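Local atomic coordinates of MAU2 chromatid cohesion factor homolog (PDB entry 4XDN), a protein that forms a complex with SCC2 that is required for the association of cohesin with chromosomes, and so takes part in sister chromatid cohesion. Residues Q168-Q180 with V298-E310. Residues are numbered along the deposited sequence; the frame is centred on the assembly and turned at random.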
ATOM      1  N   GLN A 168      25.374 -30.226  -0.943  1.00 53.20           N
ATOM      2  CA  GLN A 168      24.265 -31.170  -1.048  1.00 60.62           C
ATOM      3  C   GLN A 168      23.510 -31.317   0.273  1.00 61.78           C
ATOM      4  O   GLN A 168      22.472 -31.975   0.329  1.00 66.05           O
ATOM      5  CB  GLN A 168      24.767 -32.541  -1.515  1.00 68.69           C
ATOM      6  CG  GLN A 168      25.463 -33.380  -0.444  1.00 75.14           C
ATOM      7  CD  GLN A 168      25.726 -34.803  -0.908  1.00 81.09           C
ATOM      8  OE1 GLN A 168      26.367 -35.028  -1.936  1.00 83.49           O
ATOM      9  NE2 GLN A 168      25.218 -35.772  -0.154  1.00 82.70           N
ATOM     10  N   ASP A 169      24.033 -30.706   1.332  1.00 56.60           N
ATOM     11  CA  ASP A 169      23.453 -30.863   2.659  1.00 51.75           C
ATOM     12  C   ASP A 169      22.139 -30.102   2.797  1.00 46.47           C
ATOM     13  O   ASP A 169      22.029 -28.942   2.398  1.00 41.18           O
ATOM     14  CB  ASP A 169      24.435 -30.397   3.730  1.00 53.16           C
ATOM     15  CG  ASP A 169      23.981 -30.761   5.127  1.00 54.48           C
ATOM     16  OD1 ASP A 169      24.286 -31.887   5.574  1.00 56.07           O
ATOM     17  OD2 ASP A 169      23.311 -29.928   5.771  1.00 52.20           O
ATOM     18  N   GLU A 170      21.153 -30.770   3.385  1.00 46.84           N
ATOM     19  CA  GLU A 170      19.798 -30.246   3.488  1.00 46.69           C
ATOM     20  C   GLU A 170      19.734 -28.942   4.280  1.00 42.50           C
ATOM     21  O   GLU A 170      18.908 -28.077   3.995  1.00 41.45           O
ATOM     22  CB  GLU A 170      18.893 -31.292   4.135  1.00 51.69           C
ATOM     23  CG  GLU A 170      17.415 -30.981   4.053  1.00 56.55           C
ATOM     24  CD  GLU A 170      16.561 -32.192   4.368  1.00 63.10           C
ATOM     25  OE1 GLU A 170      16.973 -33.001   5.227  1.00 66.23           O
ATOM     26  OE2 GLU A 170      15.489 -32.347   3.745  1.00 64.43           O
ATOM     27  N   LEU A 171      20.607 -28.807   5.271  1.00 41.94           N
ATOM     28  CA  LEU A 171      20.649 -27.599   6.083  1.00 41.36           C
ATOM     29  C   LEU A 171      21.016 -26.388   5.229  1.00 36.77           C
ATOM     30  O   LEU A 171      20.341 -25.360   5.271  1.00 31.36           O
ATOM     31  CB  LEU A 171      21.650 -27.756   7.229  1.00 44.57           C
ATOM     32  CG  LEU A 171      21.647 -26.651   8.288  1.00 46.11           C
ATOM     33  CD1 LEU A 171      20.342 -26.651   9.071  1.00 46.75           C
ATOM     34  CD2 LEU A 171      22.834 -26.813   9.225  1.00 47.97           C
ATOM     35  N   TYR A 172      22.084 -26.524   4.449  1.00 36.71           N
ATOM     36  CA  TYR A 172      22.565 -25.439   3.601  1.00 36.77           C
ATOM     37  C   TYR A 172      21.617 -25.157   2.441  1.00 36.77           C
ATOM     38  O   TYR A 172      21.548 -24.029   1.952  1.00 34.87           O
ATOM     39  CB  TYR A 172      23.962 -25.765   3.067  1.00 40.44           C
ATOM     40  CG  TYR A 172      25.061 -25.503   4.071  1.00 42.52           C
ATOM     41  CD1 TYR A 172      25.565 -24.223   4.254  1.00 41.84           C
ATOM     42  CD2 TYR A 172      25.590 -26.531   4.838  1.00 44.46           C
ATOM     43  CE1 TYR A 172      26.565 -23.974   5.172  1.00 42.73           C
ATOM     44  CE2 TYR A 172      26.594 -26.289   5.758  1.00 44.29           C
ATOM     45  CZ  TYR A 172      27.076 -25.008   5.919  1.00 44.87           C
ATOM     46  OH  TYR A 172      28.074 -24.753   6.831  1.00 48.92           O
ATOM     47  N   GLN A 173      20.895 -26.186   2.004  1.00 37.03           N
ATOM     48  CA  GLN A 173      19.898 -26.033   0.951  1.00 37.75           C
ATOM     49  C   GLN A 173      18.742 -25.163   1.428  1.00 35.99           C
ATOM     50  O   GLN A 173      18.273 -24.286   0.702  1.00 33.38           O
ATOM     51  CB  GLN A 173      19.379 -27.399   0.500  1.00 42.22           C
ATOM     52  CG  GLN A 173      20.373 -28.196  -0.331  1.00 48.10           C
ATOM     53  CD  GLN A 173      20.638 -27.566  -1.687  1.00 51.27           C
ATOM     54  OE1 GLN A 173      19.755 -26.949  -2.283  1.00 48.16           O
ATOM     55  NE2 GLN A 173      21.865 -27.716  -2.178  1.00 54.60           N
ATOM     56  N   ASN A 174      18.283 -25.411   2.651  1.00 36.41           N
ATOM     57  CA  ASN A 174      17.219 -24.608   3.243  1.00 35.20           C
ATOM     58  C   ASN A 174      17.688 -23.195   3.548  1.00 31.95           C
ATOM     59  O   ASN A 174      16.973 -22.229   3.294  1.00 29.47           O
ATOM     60  CB  ASN A 174      16.694 -25.266   4.518  1.00 36.73           C
ATOM     61  CG  ASN A 174      15.760 -26.422   4.232  1.00 41.37           C
ATOM     62  OD1 ASN A 174      14.544 -26.257   4.197  1.00 42.00           O
ATOM     63  ND2 ASN A 174      16.327 -27.603   4.025  1.00 44.86           N
ATOM     64  N   TRP A 175      18.890 -23.072   4.094  1.00 31.99           N
ATOM     65  CA  TRP A 175      19.455 -21.758   4.349  1.00 30.64           C
ATOM     66  C   TRP A 175      19.602 -20.970   3.048  1.00 29.83           C
ATOM     67  O   TRP A 175      19.404 -19.758   3.023  1.00 30.03           O
ATOM     68  CB  TRP A 175      20.815 -21.868   5.035  1.00 32.66           C
ATOM     69  CG  TRP A 175      20.770 -21.968   6.527  1.00 35.40           C
ATOM     70  CD1 TRP A 175      21.264 -22.980   7.298  1.00 35.55           C
ATOM     71  CD2 TRP A 175      20.211 -21.010   7.432  1.00 36.26           C
ATOM     72  NE1 TRP A 175      21.045 -22.711   8.628  1.00 35.81           N
ATOM     73  CE2 TRP A 175      20.397 -21.508   8.737  1.00 36.59           C
ATOM     74  CE3 TRP A 175      19.567 -19.780   7.266  1.00 37.84           C
ATOM     75  CZ2 TRP A 175      19.963 -20.821   9.869  1.00 34.87           C
ATOM     76  CZ3 TRP A 175      19.135 -19.099   8.390  1.00 36.79           C
ATOM     77  CH2 TRP A 175      19.337 -19.622   9.675  1.00 35.85           C
ATOM     78  N   ALA A 176      19.957 -21.662   1.970  1.00 28.29           N
ATOM     79  CA  ALA A 176      20.099 -21.021   0.667  1.00 30.54           C
ATOM     80  C   ALA A 176      18.765 -20.440   0.215  1.00 30.05           C
ATOM     81  O   ALA A 176      18.717 -19.408  -0.448  1.00 28.74           O
ATOM     82  CB  ALA A 176      20.624 -22.010  -0.363  1.00 34.03           C
ATOM     83  N   SER A 177      17.682 -21.112   0.589  1.00 31.23           N
ATOM     84  CA  SER A 177      16.338 -20.653   0.271  1.00 32.82           C
ATOM     85  C   SER A 177      15.999 -19.369   1.030  1.00 32.56           C
ATOM     86  O   SER A 177      15.387 -18.453   0.479  1.00 29.27           O
ATOM     87  CB  SER A 177      15.322 -21.747   0.600  1.00 33.27           C
ATOM     88  OG  SER A 177      14.005 -21.367   0.251  1.00 34.99           O
ATOM     89  N   VAL A 178      16.402 -19.311   2.295  1.00 31.57           N
ATOM     90  CA  VAL A 178      16.198 -18.120   3.109  1.00 29.07           C
ATOM     91  C   VAL A 178      16.907 -16.924   2.482  1.00 28.52           C
ATOM     92  O   VAL A 178      16.353 -15.830   2.424  1.00 27.12           O
ATOM     93  CB  VAL A 178      16.705 -18.338   4.559  1.00 29.34           C
ATOM     94  CG1 VAL A 178      16.715 -17.036   5.365  1.00 28.85           C
ATOM     95  CG2 VAL A 178      15.850 -19.379   5.263  1.00 28.16           C
ATOM     96  N   PHE A 179      18.126 -17.131   1.999  1.00 28.60           N
ATOM     97  CA  PHE A 179      18.904 -16.021   1.466  1.00 28.77           C
ATOM     98  C   PHE A 179      18.528 -15.690   0.026  1.00 26.56           C
ATOM     99  O   PHE A 179      18.787 -14.584  -0.446  1.00 26.21           O
ATOM    100  CB  PHE A 179      20.396 -16.324   1.590  1.00 28.88           C
ATOM    101  CG  PHE A 179      20.914 -16.139   2.985  1.00 32.30           C
ATOM    102  CD1 PHE A 179      21.171 -14.869   3.473  1.00 31.89           C
ATOM    103  CD2 PHE A 179      21.107 -17.224   3.821  1.00 33.53           C
ATOM    104  CE1 PHE A 179      21.631 -14.685   4.761  1.00 32.09           C
ATOM    105  CE2 PHE A 179      21.570 -17.045   5.111  1.00 35.69           C
ATOM    106  CZ  PHE A 179      21.829 -15.774   5.581  1.00 34.27           C
ATOM    107  N   GLN A 180      17.899 -16.633  -0.667  1.00 27.61           N
ATOM    108  CA  GLN A 180      17.273 -16.317  -1.941  1.00 30.65           C
ATOM    109  C   GLN A 180      16.160 -15.309  -1.686  1.00 28.24           C
ATOM    110  O   GLN A 180      15.998 -14.347  -2.432  1.00 29.05           O
ATOM    111  CB  GLN A 180      16.722 -17.570  -2.618  1.00 37.25           C
ATOM    112  CG  GLN A 180      17.753 -18.353  -3.413  1.00 44.16           C
ATOM    113  CD  GLN A 180      17.140 -19.516  -4.168  1.00 50.05           C
ATOM    114  OE1 GLN A 180      17.005 -20.617  -3.632  1.00 53.05           O
ATOM    115  NE2 GLN A 180      16.761 -19.277  -5.418  1.00 52.38           N
ATOM    116  N   VAL A 298       6.082 -17.805  13.870  1.00 38.07           N
ATOM    117  CA  VAL A 298       7.353 -18.506  13.707  1.00 37.57           C
ATOM    118  C   VAL A 298       7.241 -19.593  12.642  1.00 35.72           C
ATOM    119  O   VAL A 298       6.498 -20.561  12.802  1.00 38.58           O
ATOM    120  CB  VAL A 298       7.825 -19.134  15.033  1.00 39.92           C
ATOM    121  CG1 VAL A 298       9.147 -19.873  14.844  1.00 42.40           C
ATOM    122  CG2 VAL A 298       7.975 -18.060  16.095  1.00 39.68           C
ATOM    123  N   ILE A 299       7.982 -19.416  11.552  1.00 30.79           N
ATOM    124  CA  ILE A 299       8.047 -20.412  10.491  1.00 30.83           C
ATOM    125  C   ILE A 299       9.255 -21.316  10.699  1.00 33.69           C
ATOM    126  O   ILE A 299      10.392 -20.910  10.466  1.00 35.52           O
ATOM    127  CB  ILE A 299       8.135 -19.758   9.099  1.00 30.15           C
ATOM    128  CG1 ILE A 299       6.887 -18.914   8.833  1.00 27.53           C
ATOM    129  CG2 ILE A 299       8.295 -20.826   8.013  1.00 31.26           C
ATOM    130  CD1 ILE A 299       6.961 -18.071   7.580  1.00 27.46           C
ATOM    131  N   LYS A 300       9.001 -22.544  11.138  1.00 34.01           N
ATOM    132  CA  LYS A 300      10.065 -23.521  11.324  1.00 36.91           C
ATOM    133  C   LYS A 300      10.385 -24.202   9.996  1.00 38.16           C
ATOM    134  O   LYS A 300       9.822 -25.246   9.664  1.00 40.75           O
ATOM    135  CB  LYS A 300       9.667 -24.550  12.384  1.00 38.91           C
ATOM    136  CG  LYS A 300       9.416 -23.933  13.752  1.00 44.31           C
ATOM    137  CD  LYS A 300       8.900 -24.949  14.761  1.00 49.27           C
ATOM    138  CE  LYS A 300       8.529 -24.275  16.076  1.00 53.08           C
ATOM    139  NZ  LYS A 300       8.080 -25.251  17.111  1.00 57.39           N
ATOM    140  N   ILE A 301      11.284 -23.586   9.236  1.00 37.36           N
ATOM    141  CA  ILE A 301      11.717 -24.119   7.950  1.00 36.87           C
ATOM    142  C   ILE A 301      12.395 -25.469   8.140  1.00 39.90           C
ATOM    143  O   ILE A 301      12.098 -26.438   7.440  1.00 42.39           O
ATOM    144  CB  ILE A 301      12.683 -23.141   7.244  1.00 37.83           C
ATOM    145  CG1 ILE A 301      11.929 -21.877   6.822  1.00 36.87           C
ATOM    146  CG2 ILE A 301      13.338 -23.793   6.026  1.00 40.72           C
ATOM    147  CD1 ILE A 301      12.822 -20.750   6.338  1.00 37.97           C
ATOM    148  N   MET A 302      13.310 -25.516   9.098  1.00 40.76           N
ATOM    149  CA  MET A 302      14.030 -26.736   9.430  1.00 44.96           C
ATOM    150  C   MET A 302      14.307 -26.747  10.920  1.00 46.24           C
ATOM    151  O   MET A 302      14.197 -25.712  11.577  1.00 47.99           O
ATOM    152  CB  MET A 302      15.348 -26.824   8.658  1.00 47.76           C
ATOM    153  CG  MET A 302      15.406 -27.930   7.631  1.00 50.82           C
ATOM    154  SD  MET A 302      17.081 -28.181   7.010  1.00 49.83           S
ATOM    155  CE  MET A 302      17.766 -29.234   8.287  1.00 38.23           C
ATOM    156  N   PRO A 303      14.656 -27.920  11.464  1.00 47.64           N
ATOM    157  CA  PRO A 303      15.245 -27.908  12.801  1.00 49.73           C
ATOM    158  C   PRO A 303      16.476 -27.009  12.813  1.00 50.67           C
ATOM    159  O   PRO A 303      17.399 -27.221  12.023  1.00 53.21           O
ATOM    160  CB  PRO A 303      15.605 -29.376  13.042  1.00 51.51           C
ATOM    161  CG  PRO A 303      14.652 -30.137  12.185  1.00 50.40           C
ATOM    162  CD  PRO A 303      14.433 -29.288  10.967  1.00 48.53           C
ATOM    163  N   ARG A 304      16.458 -26.002  13.681  1.00 48.55           N
ATOM    164  CA  ARG A 304      17.522 -25.004  13.788  1.00 47.79           C
ATOM    165  C   ARG A 304      17.510 -24.034  12.609  1.00 42.84           C
ATOM    166  O   ARG A 304      18.526 -23.415  12.296  1.00 42.33           O
ATOM    167  CB  ARG A 304      18.902 -25.664  13.904  1.00 53.18           C
ATOM    168  CG  ARG A 304      18.978 -26.880  14.834  1.00 59.39           C
ATOM    169  CD  ARG A 304      18.144 -26.725  16.105  1.00 64.02           C
ATOM    170  NE  ARG A 304      18.221 -25.387  16.689  1.00 68.56           N
ATOM    171  CZ  ARG A 304      19.145 -24.988  17.560  1.00 73.57           C
ATOM    172  NH1 ARG A 304      20.098 -25.817  17.965  1.00 77.11           N
ATOM    173  NH2 ARG A 304      19.110 -23.746  18.025  1.00 73.93           N
ATOM    174  N   ILE A 305      16.355 -23.907  11.962  1.00 40.56           N
ATOM    175  CA  ILE A 305      16.108 -22.820  11.021  1.00 38.57           C
ATOM    176  C   ILE A 305      14.680 -22.322  11.210  1.00 41.32           C
ATOM    177  O   ILE A 305      13.745 -22.840  10.598  1.00 44.62           O
ATOM    178  CB  ILE A 305      16.320 -23.244   9.554  1.00 36.62           C
ATOM    179  CG1 ILE A 305      17.739 -23.792   9.364  1.00 38.92           C
ATOM    180  CG2 ILE A 305      16.066 -22.055   8.619  1.00 33.57           C
ATOM    181  CD1 ILE A 305      18.092 -24.142   7.933  1.00 39.76           C
ATOM    182  N   ALA A 306      14.527 -21.316  12.068  1.00 40.57           N
ATOM    183  CA  ALA A 306      13.221 -20.747  12.381  1.00 39.18           C
ATOM    184  C   ALA A 306      13.190 -19.256  12.065  1.00 40.31           C
ATOM    185  O   ALA A 306      14.030 -18.493  12.540  1.00 41.39           O
ATOM    186  CB  ALA A 306      12.880 -20.985  13.843  1.00 38.40           C
ATOM    187  N   LEU A 307      12.215 -18.856  11.256  1.00 38.47           N
ATOM    188  CA  LEU A 307      12.018 -17.454  10.909  1.00 41.11           C
ATOM    189  C   LEU A 307      10.799 -16.889  11.625  1.00 37.17           C
ATOM    190  O   LEU A 307       9.708 -17.451  11.542  1.00 35.99           O
ATOM    191  CB  LEU A 307      11.852 -17.291   9.396  1.00 46.42           C
ATOM    192  CG  LEU A 307      13.115 -17.021   8.577  1.00 53.06           C
ATOM    193  CD1 LEU A 307      12.805 -17.091   7.090  1.00 52.93           C
ATOM    194  CD2 LEU A 307      13.687 -15.663   8.922  1.00 57.30           C
ATOM    195  N   LYS A 308      10.992 -15.777  12.328  1.00 34.90           N
ATOM    196  CA  LYS A 308       9.890 -15.085  12.989  1.00 35.56           C
ATOM    197  C   LYS A 308       9.332 -13.990  12.082  1.00 33.57           C
ATOM    198  O   LYS A 308      10.080 -13.156  11.575  1.00 32.38           O
ATOM    199  CB  LYS A 308      10.346 -14.492  14.321  1.00 36.25           C
ATOM    200  CG  LYS A 308       9.261 -13.717  15.056  1.00 39.26           C
ATOM    201  CD  LYS A 308       9.682 -13.398  16.482  1.00 43.55           C
ATOM    202  CE  LYS A 308       8.689 -12.485  17.173  1.00 46.92           C
ATOM    203  NZ  LYS A 308       9.142 -12.122  18.546  1.00 49.63           N
ATOM    204  N   VAL A 309       8.018 -14.007  11.880  1.00 32.79           N
ATOM    205  CA  VAL A 309       7.342 -13.027  11.035  1.00 33.53           C
ATOM    206  C   VAL A 309       6.394 -12.170  11.870  1.00 33.12           C
ATOM    207  O   VAL A 309       5.561 -12.693  12.613  1.00 31.99           O
ATOM    208  CB  VAL A 309       6.552 -13.710   9.901  1.00 32.43           C
ATOM    209  CG1 VAL A 309       5.878 -12.668   9.010  1.00 32.22           C
ATOM    210  CG2 VAL A 309       7.471 -14.600   9.078  1.00 30.86           C
ATOM    211  N   GLU A 310       6.532 -10.854  11.736  1.00 34.77           N
ATOM    212  CA  GLU A 310       5.684  -9.902  12.448  1.00 36.84           C
ATOM    213  C   GLU A 310       4.922  -9.013  11.468  1.00 35.91           C
ATOM    214  O   GLU A 310       5.518  -8.340  10.627  1.00 35.30           O
ATOM    215  CB  GLU A 310       6.522  -9.044  13.397  1.00 39.52           C
ATOM    216  CG  GLU A 310       6.974  -9.772  14.651  1.00 44.05           C
ATOM    217  CD  GLU A 310       7.953  -8.959  15.478  1.00 48.68           C
ATOM    218  OE1 GLU A 310       9.143  -8.899  15.103  1.00 47.88           O
ATOM    219  OE2 GLU A 310       7.534  -8.383  16.504  1.00 51.93           O
TER
HETATM  220  O   HOH W   1      21.127 -23.909  11.271  1.00 29.47           O
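The carbonyl oxygen of Glu170, with Met302 SD 3.5 Å away, accepts two hydrogen bonds from Asn174, one from the backbone N and one from ND2, which arrive on opposite faces of the carbonyl plane. The bond from Asn174 ND2 to Glu170 O is short (2.6 Å) and nearly straight at 170°, and it fixes the rotation of the amide. Held this way, the Asn174 side chain crosses that of Met302 at about a right angle, with Asn174 ND2 3.1 Å from Met302 SD, while OD1 touches Ile301 CG2. A bend at chi3 (83°) carries Met302 CE to Leu171 CD1. Ile305 lays its CD1 over one face of the Trp175 indole, a CH-pi contact 3.4 Å from the centroid of the five-membered ring. At the edge of that indole, in its plane, a water accepts from NE1 and donates to Arg304 O, tying the ring to the turn between the strands. Val178 CG2 presses tightly on Ile301 CD1 (3.5 Å). The contact thus seats the tip of a beta hairpin, with its type II turn and classic bulge, against helix 170-189. Helices 126-144 and 147-165 pack on Trp175, helix 212-228 meets Ile301 and Leu307, and another protein's strand pairs antiparallel with 308-310.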